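Long-range contacts in choline binding protein PCPA (Streptococcus pneumoniae, PDB 4CP6), which is a choline-binding vaccine antigen of the pneumococcus, probably displayed on the cell wall through choline and perhaps involved in adhesion through its leucine-rich repeats: residues 57-62 with 97-102; 118-123 with 142-147; 329-334 with 353-358. All coordinates share one frame; numbering follows the deposited sequence.

Contact 1. Residues 57-62 with 97-102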
ATOM      1  N   PRO A  57      25.180  16.341 -11.530  1.00 14.98           N
ATOM      2  CA  PRO A  57      24.617  16.765 -10.241  1.00 14.44           C
ATOM      3  C   PRO A  57      24.141  18.208 -10.243  1.00 16.64           C
ATOM      4  O   PRO A  57      24.715  19.081 -10.914  1.00 15.38           O
ATOM      5  CB  PRO A  57      25.798  16.597  -9.274  1.00 16.37           C
ATOM      6  CG  PRO A  57      26.688  15.605  -9.941  1.00 20.58           C
ATOM      7  CD  PRO A  57      26.608  15.998 -11.384  1.00 17.23           C
ATOM      8  N   PHE A  58      23.065  18.472  -9.488  1.00 14.95           N
ATOM      9  CA  PHE A  58      22.518  19.806  -9.378  1.00 13.72           C
ATOM     10  C   PHE A  58      22.241  20.116  -7.911  1.00 15.40           C
ATOM     11  O   PHE A  58      21.818  19.210  -7.167  1.00 15.19           O
ATOM     12  CB  PHE A  58      21.197  19.884 -10.167  1.00 14.42           C
ATOM     13  CG  PHE A  58      20.432  21.179  -9.998  1.00 13.62           C
ATOM     14  CD1 PHE A  58      20.836  22.332 -10.666  1.00 16.53           C
ATOM     15  CD2 PHE A  58      19.286  21.242  -9.201  1.00 14.25           C
ATOM     16  CE1 PHE A  58      20.131  23.528 -10.525  1.00 18.25           C
ATOM     17  CE2 PHE A  58      18.587  22.447  -9.055  1.00 16.79           C
ATOM     18  CZ  PHE A  58      19.002  23.571  -9.731  1.00 17.37           C
ATOM     19  N   THR A  59      22.451  21.359  -7.491  1.00 14.24           N
ATOM     20  CA  THR A  59      22.161  21.817  -6.142  1.00 13.21           C
ATOM     21  C   THR A  59      21.064  22.871  -6.177  1.00 15.91           C
ATOM     22  O   THR A  59      21.156  23.854  -6.916  1.00 14.62           O
ATOM     23  CB  THR A  59      23.431  22.349  -5.445  1.00 16.76           C
ATOM     24  OG1 THR A  59      24.360  21.274  -5.378  1.00 18.76           O
ATOM     25  CG2 THR A  59      23.157  22.854  -4.011  1.00 17.99           C
ATOM     26  N   ILE A  60      20.010  22.667  -5.396  1.00 13.60           N
ATOM     27  CA  ILE A  60      18.941  23.647  -5.321  1.00 13.30           C
ATOM     28  C   ILE A  60      19.489  24.886  -4.631  1.00 16.75           C
ATOM     29  O   ILE A  60      20.062  24.783  -3.536  1.00 14.94           O
ATOM     30  CB  ILE A  60      17.727  23.106  -4.531  1.00 16.33           C
ATOM     31  CG1 ILE A  60      17.123  21.917  -5.245  1.00 15.47           C
ATOM     32  CG2 ILE A  60      16.666  24.210  -4.320  1.00 17.32           C
ATOM     33  CD1 ILE A  60      16.012  21.144  -4.380  1.00 16.47           C
ATOM     34  N   PRO A  61      19.297  26.084  -5.234  1.00 15.97           N
ATOM     35  CA  PRO A  61      19.751  27.301  -4.554  1.00 15.33           C
ATOM     36  C   PRO A  61      19.097  27.512  -3.177  1.00 17.83           C
ATOM     37  O   PRO A  61      17.983  27.029  -2.934  1.00 17.12           O
ATOM     38  CB  PRO A  61      19.418  28.411  -5.567  1.00 17.48           C
ATOM     39  CG  PRO A  61      19.390  27.700  -6.897  1.00 21.76           C
ATOM     40  CD  PRO A  61      18.720  26.396  -6.561  1.00 16.99           C
ATOM     41  N   THR A  62      19.783  28.218  -2.276  1.00 16.30           N
ATOM     42  CA  THR A  62      19.308  28.416  -0.904  1.00 15.65           C
ATOM     43  C   THR A  62      18.881  29.838  -0.585  1.00 17.80           C
ATOM     44  O   THR A  62      18.161  30.079   0.396  1.00 15.83           O
ATOM     45  CB  THR A  62      20.356  27.891   0.104  1.00 18.42           C
ATOM     46  OG1 THR A  62      19.852  28.003   1.432  1.00 18.29           O
ATOM     47  CG2 THR A  62      21.709  28.636   0.026  1.00 16.95           C
ATOM     48  N   SER A  97      21.546  13.766  -9.942  1.00 12.35           N
ATOM     49  CA  SER A  97      21.379  13.817  -8.486  1.00 13.41           C
ATOM     50  C   SER A  97      21.006  15.229  -8.123  1.00 15.49           C
ATOM     51  O   SER A  97      21.326  16.160  -8.878  1.00 13.72           O
ATOM     52  CB  SER A  97      22.661  13.407  -7.758  1.00 16.96           C
ATOM     53  OG  SER A  97      23.661  14.408  -7.880  1.00 23.01           O
ATOM     54  N   ILE A  98      20.312  15.416  -7.000  1.00 14.33           N
ATOM     55  CA  ILE A  98      19.922  16.734  -6.555  1.00 12.27           C
ATOM     56  C   ILE A  98      20.307  16.855  -5.105  1.00 15.48           C
ATOM     57  O   ILE A  98      20.002  15.938  -4.317  1.00 14.69           O
ATOM     58  CB  ILE A  98      18.418  17.062  -6.785  1.00 14.10           C
ATOM     59  CG1 ILE A  98      18.077  17.066  -8.312  1.00 14.13           C
ATOM     60  CG2 ILE A  98      18.055  18.407  -6.117  1.00 15.22           C
ATOM     61  CD1 ILE A  98      16.588  17.169  -8.648  1.00 15.16           C
ATOM     62  N   THR A  99      20.984  17.956  -4.752  1.00 13.50           N
ATOM     63  CA  THR A  99      21.369  18.268  -3.383  1.00 13.80           C
ATOM     64  C   THR A  99      20.406  19.305  -2.836  1.00 15.27           C
ATOM     65  O   THR A  99      20.132  20.323  -3.498  1.00 13.99           O
ATOM     66  CB  THR A  99      22.829  18.718  -3.326  1.00 16.29           C
ATOM     67  OG1 THR A  99      23.648  17.607  -3.678  1.00 16.88           O
ATOM     68  CG2 THR A  99      23.235  19.241  -1.948  1.00 16.88           C
ATOM     69  N   ILE A 100      19.850  19.026  -1.633  1.00 13.34           N
ATOM     70  CA  ILE A 100      18.883  19.885  -0.988  1.00 12.42           C
ATOM     71  C   ILE A 100      19.574  20.653   0.124  1.00 15.05           C
ATOM     72  O   ILE A 100      20.117  20.027   1.036  1.00 14.82           O
ATOM     73  CB  ILE A 100      17.723  19.020  -0.446  1.00 15.43           C
ATOM     74  CG1 ILE A 100      17.063  18.241  -1.621  1.00 16.40           C
ATOM     75  CG2 ILE A 100      16.724  19.867   0.340  1.00 17.11           C
ATOM     76  CD1 ILE A 100      15.767  17.440  -1.279  1.00 18.35           C
ATOM     77  N   PRO A 101      19.538  21.999   0.077  1.00 13.36           N
ATOM     78  CA  PRO A 101      20.217  22.787   1.116  1.00 13.05           C
ATOM     79  C   PRO A 101      19.468  22.708   2.433  1.00 14.16           C
ATOM     80  O   PRO A 101      18.276  22.379   2.431  1.00 14.58           O
ATOM     81  CB  PRO A 101      20.222  24.210   0.537  1.00 15.32           C
ATOM     82  CG  PRO A 101      18.984  24.248  -0.344  1.00 17.52           C
ATOM     83  CD  PRO A 101      18.927  22.869  -0.953  1.00 14.02           C
ATOM     84  N   SER A 102      20.143  23.057   3.549  1.00 15.03           N
ATOM     85  CA  SER A 102      19.521  22.984   4.867  0.50 14.41           C
ATOM     86  C   SER A 102      18.281  23.857   5.025  1.00 17.08           C
ATOM     87  O   SER A 102      17.390  23.490   5.779  1.00 17.63           O
ATOM     88  CB  SER A 102      20.534  23.279   5.972  0.50 17.48           C
ATOM     89  OG  SER A 102      21.070  24.583   5.845  0.50 22.06           O
TER
HETATM   90  O   HOH W   1      23.755  16.943  -6.341  1.00 19.82           O
HETATM   91  O   HOH W   2      20.774  26.340   3.409  1.00 21.12           O
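Ile60 and Ile98 meet at the apolar centre of this contact, where CG1 of Ile60 lies 3.7 Å from CG2 of Ile98. The two strands, 57-59 and 97-100, run parallel at the start of the five-stranded parallel sheet that forms one wall of the leucine-rich repeat solenoid, and 57-59 is one of its two edge strands. Ile60 turns CG1 away from its own carbonyl carbon (chi1 -64°), which carries CD1 inward past Ile98 until it lies alongside CG1 of Ile100. Phe58 is on the same face of the sheet as Ile98, whose CG2 sits near the edge of the phenyl ring; the ring also makes an edge-to-face pair with Phe49. Past the strand ends Pro101 packs its CD against CB of Ile60, and its CB slides by CB of Thr62 at 3.7 Å.

Backbone bonds join the strands across the middle. Phe58 is held at both ends, its N donating to Ser97 O and its O accepting from Thr99 N at 2.8 Å; Ile60 N then reaches Thr99 O at 3.0 Å in a nearly straight bond. The opposite face carries Pro57, Thr59, Ser97 and Thr99. There the two threonines lie side by side and point the same way, OG1 of Thr59 against CB of Thr99. Strand 119-122 continues the sheet beyond 97-100. At the polar edge one water donates to Phe58 O and also bonds Ser97 OG and Thr99 OG1, the last at 2.7 Å.

Contact 2. Residues 118-123 with 142-147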
ATOM      1  N   LYS A 118      18.990   9.828  -9.378  1.00 14.33           N
ATOM      2  CA  LYS A 118      19.225   8.516  -8.774  1.00 13.70           C
ATOM      3  C   LYS A 118      19.408   8.656  -7.273  1.00 14.16           C
ATOM      4  O   LYS A 118      19.165   7.710  -6.511  1.00 13.07           O
ATOM      5  CB  LYS A 118      20.459   7.842  -9.388  1.00 17.16           C
ATOM      6  CG  LYS A 118      20.428   7.739 -10.916  1.00 30.82           C
ATOM      7  CD  LYS A 118      19.547   6.629 -11.428  1.00 44.97           C
ATOM      8  CE  LYS A 118      19.277   6.737 -12.911  1.00 56.78           C
ATOM      9  NZ  LYS A 118      18.128   7.641 -13.204  1.00 63.32           N
ATOM     10  N   THR A 119      19.852   9.819  -6.842  1.00 14.19           N
ATOM     11  CA  THR A 119      19.956  10.116  -5.432  1.00 14.53           C
ATOM     12  C   THR A 119      19.571  11.545  -5.129  1.00 15.84           C
ATOM     13  O   THR A 119      19.628  12.425  -5.999  1.00 14.58           O
ATOM     14  CB  THR A 119      21.300   9.737  -4.833  1.00 21.77           C
ATOM     15  OG1 THR A 119      21.153   9.767  -3.392  1.00 27.65           O
ATOM     16  CG2 THR A 119      22.438  10.619  -5.338  1.00 20.00           C
ATOM     17  N   ILE A 120      19.125  11.755  -3.898  1.00 14.44           N
ATOM     18  CA  ILE A 120      18.788  13.033  -3.314  1.00 13.85           C
ATOM     19  C   ILE A 120      19.682  13.117  -2.118  1.00 16.77           C
ATOM     20  O   ILE A 120      19.646  12.208  -1.259  1.00 16.15           O
ATOM     21  CB  ILE A 120      17.302  13.104  -2.887  1.00 16.29           C
ATOM     22  CG1 ILE A 120      16.354  12.941  -4.075  1.00 17.56           C
ATOM     23  CG2 ILE A 120      17.001  14.370  -2.081  1.00 18.88           C
ATOM     24  CD1 ILE A 120      16.340  14.088  -5.060  1.00 18.26           C
ATOM     25  N   ILE A 121      20.529  14.147  -2.081  1.00 14.84           N
ATOM     26  CA  ILE A 121      21.495  14.322  -1.014  1.00 14.41           C
ATOM     27  C   ILE A 121      21.088  15.494  -0.158  1.00 16.70           C
ATOM     28  O   ILE A 121      20.767  16.570  -0.680  1.00 16.92           O
ATOM     29  CB  ILE A 121      22.901  14.560  -1.635  1.00 18.06           C
ATOM     30  CG1 ILE A 121      23.310  13.396  -2.571  1.00 19.04           C
ATOM     31  CG2 ILE A 121      23.968  14.844  -0.543  1.00 19.26           C
ATOM     32  CD1 ILE A 121      24.197  13.815  -3.701  1.00 31.14           C
ATOM     33  N   PHE A 122      21.138  15.326   1.161  1.00 14.30           N
ATOM     34  CA  PHE A 122      20.842  16.435   2.052  1.00 14.57           C
ATOM     35  C   PHE A 122      22.125  17.039   2.572  1.00 21.27           C
ATOM     36  O   PHE A 122      23.008  16.317   3.057  1.00 21.07           O
ATOM     37  CB  PHE A 122      19.975  15.985   3.247  1.00 15.18           C
ATOM     38  CG  PHE A 122      18.597  15.603   2.790  1.00 14.49           C
ATOM     39  CD1 PHE A 122      18.317  14.301   2.389  1.00 15.49           C
ATOM     40  CD2 PHE A 122      17.578  16.547   2.734  1.00 15.91           C
ATOM     41  CE1 PHE A 122      17.068  13.968   1.865  1.00 16.84           C
ATOM     42  CE2 PHE A 122      16.312  16.199   2.270  1.00 16.52           C
ATOM     43  CZ  PHE A 122      16.063  14.908   1.830  1.00 15.99           C
ATOM     44  N   ASP A 123      22.220  18.375   2.517  1.00 18.21           N
ATOM     45  CA  ASP A 123      23.358  19.059   3.123  1.00 18.00           C
ATOM     46  C   ASP A 123      23.214  18.863   4.621  1.00 22.06           C
ATOM     47  O   ASP A 123      22.097  18.686   5.125  1.00 19.00           O
ATOM     48  CB  ASP A 123      23.320  20.573   2.837  1.00 19.14           C
ATOM     49  CG  ASP A 123      23.836  21.011   1.485  1.00 21.61           C
ATOM     50  OD1 ASP A 123      24.568  20.233   0.845  1.00 22.20           O
ATOM     51  OD2 ASP A 123      23.577  22.171   1.101  1.00 23.88           O
ATOM     52  N   GLU A 142      17.216   5.785  -6.379  1.00 13.74           N
ATOM     53  CA  GLU A 142      17.769   4.499  -5.992  1.00 13.80           C
ATOM     54  C   GLU A 142      18.108   4.458  -4.540  1.00 14.23           C
ATOM     55  O   GLU A 142      18.026   3.392  -3.947  1.00 15.60           O
ATOM     56  CB  GLU A 142      18.989   4.133  -6.849  1.00 14.89           C
ATOM     57  CG  GLU A 142      18.560   4.005  -8.301  1.00 20.02           C
ATOM     58  CD  GLU A 142      19.649   3.600  -9.265  1.00 33.60           C
ATOM     59  OE1 GLU A 142      20.829   3.550  -8.854  1.00 28.43           O
ATOM     60  OE2 GLU A 142      19.320   3.363 -10.449  1.00 29.27           O
ATOM     61  N   GLU A 143      18.546   5.582  -3.975  1.00 13.12           N
ATOM     62  CA  GLU A 143      18.960   5.658  -2.576  1.00 14.63           C
ATOM     63  C   GLU A 143      18.633   7.015  -1.996  1.00 15.79           C
ATOM     64  O   GLU A 143      18.852   8.043  -2.653  1.00 15.64           O
ATOM     65  CB  GLU A 143      20.501   5.495  -2.469  1.00 17.35           C
ATOM     66  CG  GLU A 143      21.007   4.074  -2.685  1.00 32.41           C
ATOM     67  CD  GLU A 143      22.444   3.810  -2.267  1.00 54.96           C
ATOM     68  OE1 GLU A 143      23.143   4.767  -1.861  1.00 42.87           O
ATOM     69  OE2 GLU A 143      22.870   2.635  -2.345  1.00 57.79           O
ATOM     70  N   ILE A 144      18.183   7.034  -0.734  1.00 12.78           N
ATOM     71  CA  ILE A 144      17.936   8.280  -0.023  1.00 11.32           C
ATOM     72  C   ILE A 144      18.037   8.025   1.466  1.00 13.13           C
ATOM     73  O   ILE A 144      17.549   6.996   1.963  1.00 12.74           O
ATOM     74  CB  ILE A 144      16.557   8.934  -0.407  1.00 12.90           C
ATOM     75  CG1 ILE A 144      16.439  10.406   0.088  1.00 13.49           C
ATOM     76  CG2 ILE A 144      15.358   8.076   0.108  1.00 13.33           C
ATOM     77  CD1 ILE A 144      15.191  11.171  -0.425  1.00 13.74           C
ATOM     78  N   GLU A 145      18.676   8.951   2.175  1.00 11.94           N
ATOM     79  CA  GLU A 145      18.764   8.920   3.625  1.00 12.17           C
ATOM     80  C   GLU A 145      18.019  10.158   4.102  1.00 13.21           C
ATOM     81  O   GLU A 145      18.460  11.294   3.836  1.00 13.50           O
ATOM     82  CB  GLU A 145      20.217   8.969   4.096  1.00 13.88           C
ATOM     83  CG  GLU A 145      20.320   8.927   5.611  1.00 16.45           C
ATOM     84  CD  GLU A 145      21.715   8.781   6.199  1.00 37.82           C
ATOM     85  OE1 GLU A 145      22.637   8.317   5.486  1.00 42.78           O
ATOM     86  OE2 GLU A 145      21.863   9.053   7.409  1.00 33.74           O
ATOM     87  N   LEU A 146      16.846   9.961   4.754  1.00 11.87           N
ATOM     88  CA  LEU A 146      16.005  11.071   5.176  1.00 11.78           C
ATOM     89  C   LEU A 146      16.527  11.698   6.437  1.00 13.07           C
ATOM     90  O   LEU A 146      16.972  10.965   7.335  1.00 13.76           O
ATOM     91  CB  LEU A 146      14.535  10.639   5.267  1.00 11.91           C
ATOM     92  CG  LEU A 146      13.966  10.236   3.897  1.00 15.31           C
ATOM     93  CD1 LEU A 146      12.620   9.555   4.026  1.00 17.36           C
ATOM     94  CD2 LEU A 146      13.834  11.445   2.965  1.00 13.87           C
ATOM     95  N   PRO A 147      16.537  13.033   6.535  1.00 10.84           N
ATOM     96  CA  PRO A 147      17.195  13.685   7.682  1.00 10.86           C
ATOM     97  C   PRO A 147      16.410  13.540   8.964  1.00 13.24           C
ATOM     98  O   PRO A 147      15.203  13.296   8.933  1.00 11.85           O
ATOM     99  CB  PRO A 147      17.275  15.150   7.252  1.00 12.99           C
ATOM    100  CG  PRO A 147      16.099  15.329   6.313  1.00 14.57           C
ATOM    101  CD  PRO A 147      16.063  14.020   5.544  1.00 11.13           C
TER
HETATM  102  O   HOH W   3      20.459  10.838   0.860  1.00 14.49           O
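Phe122 lays one face of its ring against Pro147, whose CD stands 3.7 Å from the ring centroid and only 6° off the normal, a CH-pi contact. With chi1 at -68° the phenyl group swings beside its own backbone N and leans across to the neighbouring repeat strand, where CG1 of Ile144 comes to the ring edge near its plane. The strands 119-122 and 143-146 are successive parallel members of the leucine-rich repeat sheet. Ile144 puts CG1 opposite its backbone N (chi1 -167°), and the extended branch brings CD1 to 3.8 Å from CB of Ile120; the two side chains run side by side into the buried interior.

Thr119 uses its hydroxyl as a bridge between the strands: OG1 donates to Glu143 O at 3.0 Å from above the carbonyl plane. Lys118 O takes a bond from Glu142 N at 2.7 Å and a weak one from Glu143 N. Farther along, the strands are linked by a water that donates to Ile120 O and accepts from Glu145 N. Lys118 runs alongside Glu142 and passes CD by its OE2, while its NZ forms a salt bridge with Glu140 and a hydrogen bond with Lys116 O. Cohesion therefore comes largely from apolar packing, a hydroxyl and a water, with direct backbone bonding concentrated at the Lys118 end.

Contact 3. Residues 329-334 with 353-358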
ATOM      1  N   PHE A 329     -19.421 -10.171   4.711  1.00 13.53           N
ATOM      2  CA  PHE A 329     -18.575 -10.434   3.553  1.00 13.68           C
ATOM      3  C   PHE A 329     -18.544  -9.189   2.686  1.00 16.84           C
ATOM      4  O   PHE A 329     -19.617  -8.672   2.337  1.00 18.31           O
ATOM      5  CB  PHE A 329     -19.131 -11.564   2.695  1.00 14.84           C
ATOM      6  CG  PHE A 329     -19.113 -12.909   3.345  1.00 14.05           C
ATOM      7  CD1 PHE A 329     -17.942 -13.663   3.394  1.00 14.23           C
ATOM      8  CD2 PHE A 329     -20.262 -13.432   3.922  1.00 16.06           C
ATOM      9  CE1 PHE A 329     -17.924 -14.907   4.029  1.00 15.01           C
ATOM     10  CE2 PHE A 329     -20.242 -14.679   4.538  1.00 16.19           C
ATOM     11  CZ  PHE A 329     -19.087 -15.418   4.570  1.00 15.10           C
ATOM     12  N   GLY A 330     -17.354  -8.729   2.290  1.00 13.27           N
ATOM     13  CA  GLY A 330     -17.293  -7.611   1.364  1.00 12.81           C
ATOM     14  C   GLY A 330     -17.640  -8.078  -0.044  1.00 14.64           C
ATOM     15  O   GLY A 330     -17.752  -9.284  -0.333  1.00 15.13           O
ATOM     16  N   LYS A 331     -17.747  -7.112  -0.954  1.00 11.77           N
ATOM     17  CA  LYS A 331     -18.033  -7.375  -2.371  1.00 12.58           C
ATOM     18  C   LYS A 331     -16.847  -8.143  -2.982  1.00 13.84           C
ATOM     19  O   LYS A 331     -15.695  -7.835  -2.677  1.00 13.45           O
ATOM     20  CB  LYS A 331     -18.257  -6.027  -3.083  1.00 15.38           C
ATOM     21  CG  LYS A 331     -18.673  -6.104  -4.539  1.00 28.54           C
ATOM     22  CD  LYS A 331     -19.098  -4.718  -5.047  1.00 38.13           C
ATOM     23  CE  LYS A 331     -19.271  -4.665  -6.547  1.00 46.62           C
ATOM     24  NZ  LYS A 331     -20.076  -3.481  -6.971  1.00 49.90           N
ATOM     25  N   HIS A 332     -17.093  -9.137  -3.830  1.00 11.03           N
ATOM     26  CA  HIS A 332     -16.018  -9.906  -4.478  1.00 10.66           C
ATOM     27  C   HIS A 332     -15.054 -10.490  -3.460  1.00 11.97           C
ATOM     28  O   HIS A 332     -13.840 -10.398  -3.618  1.00 12.22           O
ATOM     29  CB  HIS A 332     -15.278  -9.086  -5.550  1.00 11.70           C
ATOM     30  CG  HIS A 332     -16.144  -8.776  -6.728  1.00 14.06           C
ATOM     31  ND1 HIS A 332     -16.499  -9.743  -7.654  1.00 17.13           N
ATOM     32  CD2 HIS A 332     -16.733  -7.613  -7.062  1.00 15.26           C
ATOM     33  CE1 HIS A 332     -17.224  -9.099  -8.566  1.00 14.94           C
ATOM     34  NE2 HIS A 332     -17.434  -7.844  -8.223  1.00 16.60           N
ATOM     35  N   VAL A 333     -15.589 -11.132  -2.414  1.00 10.07           N
ATOM     36  CA  VAL A 333     -14.726 -11.645  -1.372  1.00  9.82           C
ATOM     37  C   VAL A 333     -13.818 -12.767  -1.886  1.00 11.85           C
ATOM     38  O   VAL A 333     -12.687 -12.895  -1.397  1.00 11.92           O
ATOM     39  CB  VAL A 333     -15.532 -12.035  -0.124  1.00 12.77           C
ATOM     40  CG1 VAL A 333     -16.527 -13.157  -0.431  1.00 12.35           C
ATOM     41  CG2 VAL A 333     -14.597 -12.434   1.009  1.00 14.31           C
ATOM     42  N   MET A 334     -14.314 -13.597  -2.846  1.00  9.39           N
ATOM     43  CA  MET A 334     -13.518 -14.696  -3.421  1.00  8.81           C
ATOM     44  C   MET A 334     -13.556 -14.575  -4.930  1.00 11.76           C
ATOM     45  O   MET A 334     -14.627 -14.719  -5.553  1.00 12.32           O
ATOM     46  CB  MET A 334     -14.067 -16.065  -3.001  1.00 10.15           C
ATOM     47  CG  MET A 334     -13.925 -16.343  -1.500  1.00 11.37           C
ATOM     48  SD  MET A 334     -14.858 -17.821  -0.993  1.00 12.07           S
ATOM     49  CE  MET A 334     -16.555 -17.174  -1.044  1.00 12.02           C
ATOM     50  N   PRO A 353     -24.251 -12.838  -0.055  1.00 13.63           N
ATOM     51  CA  PRO A 353     -24.392 -11.563  -0.755  1.00 12.65           C
ATOM     52  C   PRO A 353     -24.074 -11.614  -2.233  1.00 13.28           C
ATOM     53  O   PRO A 353     -23.571 -12.619  -2.753  1.00 12.31           O
ATOM     54  CB  PRO A 353     -23.410 -10.657  -0.008  1.00 14.54           C
ATOM     55  CG  PRO A 353     -22.323 -11.578   0.419  1.00 18.68           C
ATOM     56  CD  PRO A 353     -23.010 -12.880   0.751  1.00 15.01           C
ATOM     57  N   SER A 354     -24.323 -10.493  -2.921  1.00 12.47           N
ATOM     58  CA  SER A 354     -23.974 -10.360  -4.311  1.00 11.17           C
ATOM     59  C   SER A 354     -22.465 -10.466  -4.435  1.00 11.10           C
ATOM     60  O   SER A 354     -21.722 -10.032  -3.538  1.00 11.97           O
ATOM     61  CB  SER A 354     -24.372  -8.966  -4.792  1.00 13.49           C
ATOM     62  OG  SER A 354     -25.787  -8.894  -4.865  1.00 15.73           O
ATOM     63  N   PHE A 355     -21.994 -10.992  -5.562  1.00 10.73           N
ATOM     64  CA  PHE A 355     -20.563 -11.022  -5.912  1.00 10.97           C
ATOM     65  C   PHE A 355     -19.712 -11.839  -4.939  1.00 12.46           C
ATOM     66  O   PHE A 355     -18.513 -11.579  -4.772  1.00 13.50           O
ATOM     67  CB  PHE A 355     -20.008  -9.584  -6.044  1.00 13.29           C
ATOM     68  CG  PHE A 355     -20.812  -8.720  -6.995  1.00 14.52           C
ATOM     69  CD1 PHE A 355     -20.970  -9.085  -8.322  1.00 18.46           C
ATOM     70  CD2 PHE A 355     -21.443  -7.572  -6.543  1.00 17.22           C
ATOM     71  CE1 PHE A 355     -21.709  -8.288  -9.200  1.00 21.77           C
ATOM     72  CE2 PHE A 355     -22.199  -6.779  -7.419  1.00 20.61           C
ATOM     73  CZ  PHE A 355     -22.315  -7.143  -8.738  1.00 19.39           C
ATOM     74  N   PHE A 356     -20.301 -12.855  -4.339  1.00 10.20           N
ATOM     75  CA  PHE A 356     -19.645 -13.713  -3.361  1.00  9.56           C
ATOM     76  C   PHE A 356     -18.526 -14.566  -3.949  1.00 11.61           C
ATOM     77  O   PHE A 356     -17.407 -14.606  -3.400  1.00 10.55           O
ATOM     78  CB  PHE A 356     -20.724 -14.576  -2.734  1.00 10.91           C
ATOM     79  CG  PHE A 356     -20.313 -15.500  -1.623  1.00 11.05           C
ATOM     80  CD1 PHE A 356     -19.933 -14.996  -0.381  1.00 11.80           C
ATOM     81  CD2 PHE A 356     -20.428 -16.882  -1.772  1.00 11.72           C
ATOM     82  CE1 PHE A 356     -19.629 -15.862   0.684  1.00 12.56           C
ATOM     83  CE2 PHE A 356     -20.127 -17.743  -0.711  1.00 13.68           C
ATOM     84  CZ  PHE A 356     -19.743 -17.218   0.508  1.00 12.94           C
ATOM     85  N   LEU A 357     -18.800 -15.230  -5.100  1.00  9.86           N
ATOM     86  CA  LEU A 357     -17.828 -16.146  -5.685  1.00  9.63           C
ATOM     87  C   LEU A 357     -17.873 -16.004  -7.190  1.00 10.98           C
ATOM     88  O   LEU A 357     -18.959 -16.074  -7.786  1.00 11.36           O
ATOM     89  CB  LEU A 357     -18.147 -17.550  -5.198  1.00  9.84           C
ATOM     90  CG  LEU A 357     -17.254 -18.649  -5.724  1.00 11.60           C
ATOM     91  CD1 LEU A 357     -15.778 -18.446  -5.282  1.00 11.33           C
ATOM     92  CD2 LEU A 357     -17.747 -19.997  -5.287  1.00 11.62           C
ATOM     93  N   SER A 358     -16.721 -15.730  -7.805  1.00 10.08           N
ATOM     94  CA  SER A 358     -16.674 -15.430  -9.232  1.00  9.98           C
ATOM     95  C   SER A 358     -15.250 -15.578  -9.741  1.00 11.62           C
ATOM     96  O   SER A 358     -14.316 -15.895  -8.989  1.00 10.57           O
ATOM     97  CB  SER A 358     -17.169 -13.997  -9.503  1.00 12.07           C
ATOM     98  OG  SER A 358     -16.327 -13.048  -8.859  1.00 13.44           O
TER
HETATM   99  O   HOH W   4     -19.519 -10.891  -1.685  1.00 21.71           O
HETATM  100  O   HOH W   5     -16.387 -12.774  -6.204  1.00 12.87           O
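Met334 O is gripped by two donors, Ser358 N at 3.2 Å and a bound water at 2.7 Å. The same water donates to Phe355 O and accepts from Ser358 OG, so it joins Met334 of one loop to the turn residue Phe355 and to Ser358 of the other; Ser358 OG is also bonded to Asn335. These are equivalent loops of successive leucine-rich repeats, and the parallel bridge between Met334 and Leu357, with a weak bond from Met334 N to Phe356 O, joins strands 334-335 and 357-358 of a short sheet.

On the interior side, the methyl CE of Met334 sits over the centre of the Phe356 ring, 3.6 Å from its centroid. The bend at chi3 (-74°) folds the methyl onto the ring, while SD stands farther above the same ring in a Met-aromatic contact. Phe356 in turn directs its CE1 edge at the face of Phe329, a T-shaped pair with planes at 88° and centroids 5.1 Å apart. Leu322 of strand 319-322 and Ile345 of strand 342-345 pack on Phe356 as well, and CG1 of Val333 reaches CD1 of Phe356 at 3.9 Å.

Toward the outside, Phe355 projects from the type II turn 353-356 and sets its CB over the face of the His332 imidazole, 3.7 Å from the centroid. The two rings are turned by 24° but slid apart, with little overlap. Lys331 stretches its extended chain along Phe355, CE lying close to CD2. A second water links Gly330 O with Ser354 O. The chemistry thus divides by side: aromatic and thioether packing fills the interior side, while waters bond the carbonyls of Gly330, Ser354, Phe355 and Met334, the last of which also takes a backbone N-H.

In the fold
Contacts 1 and 2 belong to the same parallel sheet and share a seam: strands 97-100 and 119-122 are neighbours, bonded through Ile98, Ile100 and Ile121, with Ile100 packed on Ile120. Contact 3 lies about 44 Å from contact 2 between centres, across the chain's centre and in the other repeat region, where loops and very short strands replace longer ones. All three are partly buried: isoleucines, leucines or aromatic rings meet on the inner side, while threonines, charged chains or a proline turn lie nearer the surface. Contact 1 relies most on regular backbone bonding, 118-123 with 142-147 on a looser mixture including a hydroxyl and a water, and contact 3 on aromatic packing and bridging waters.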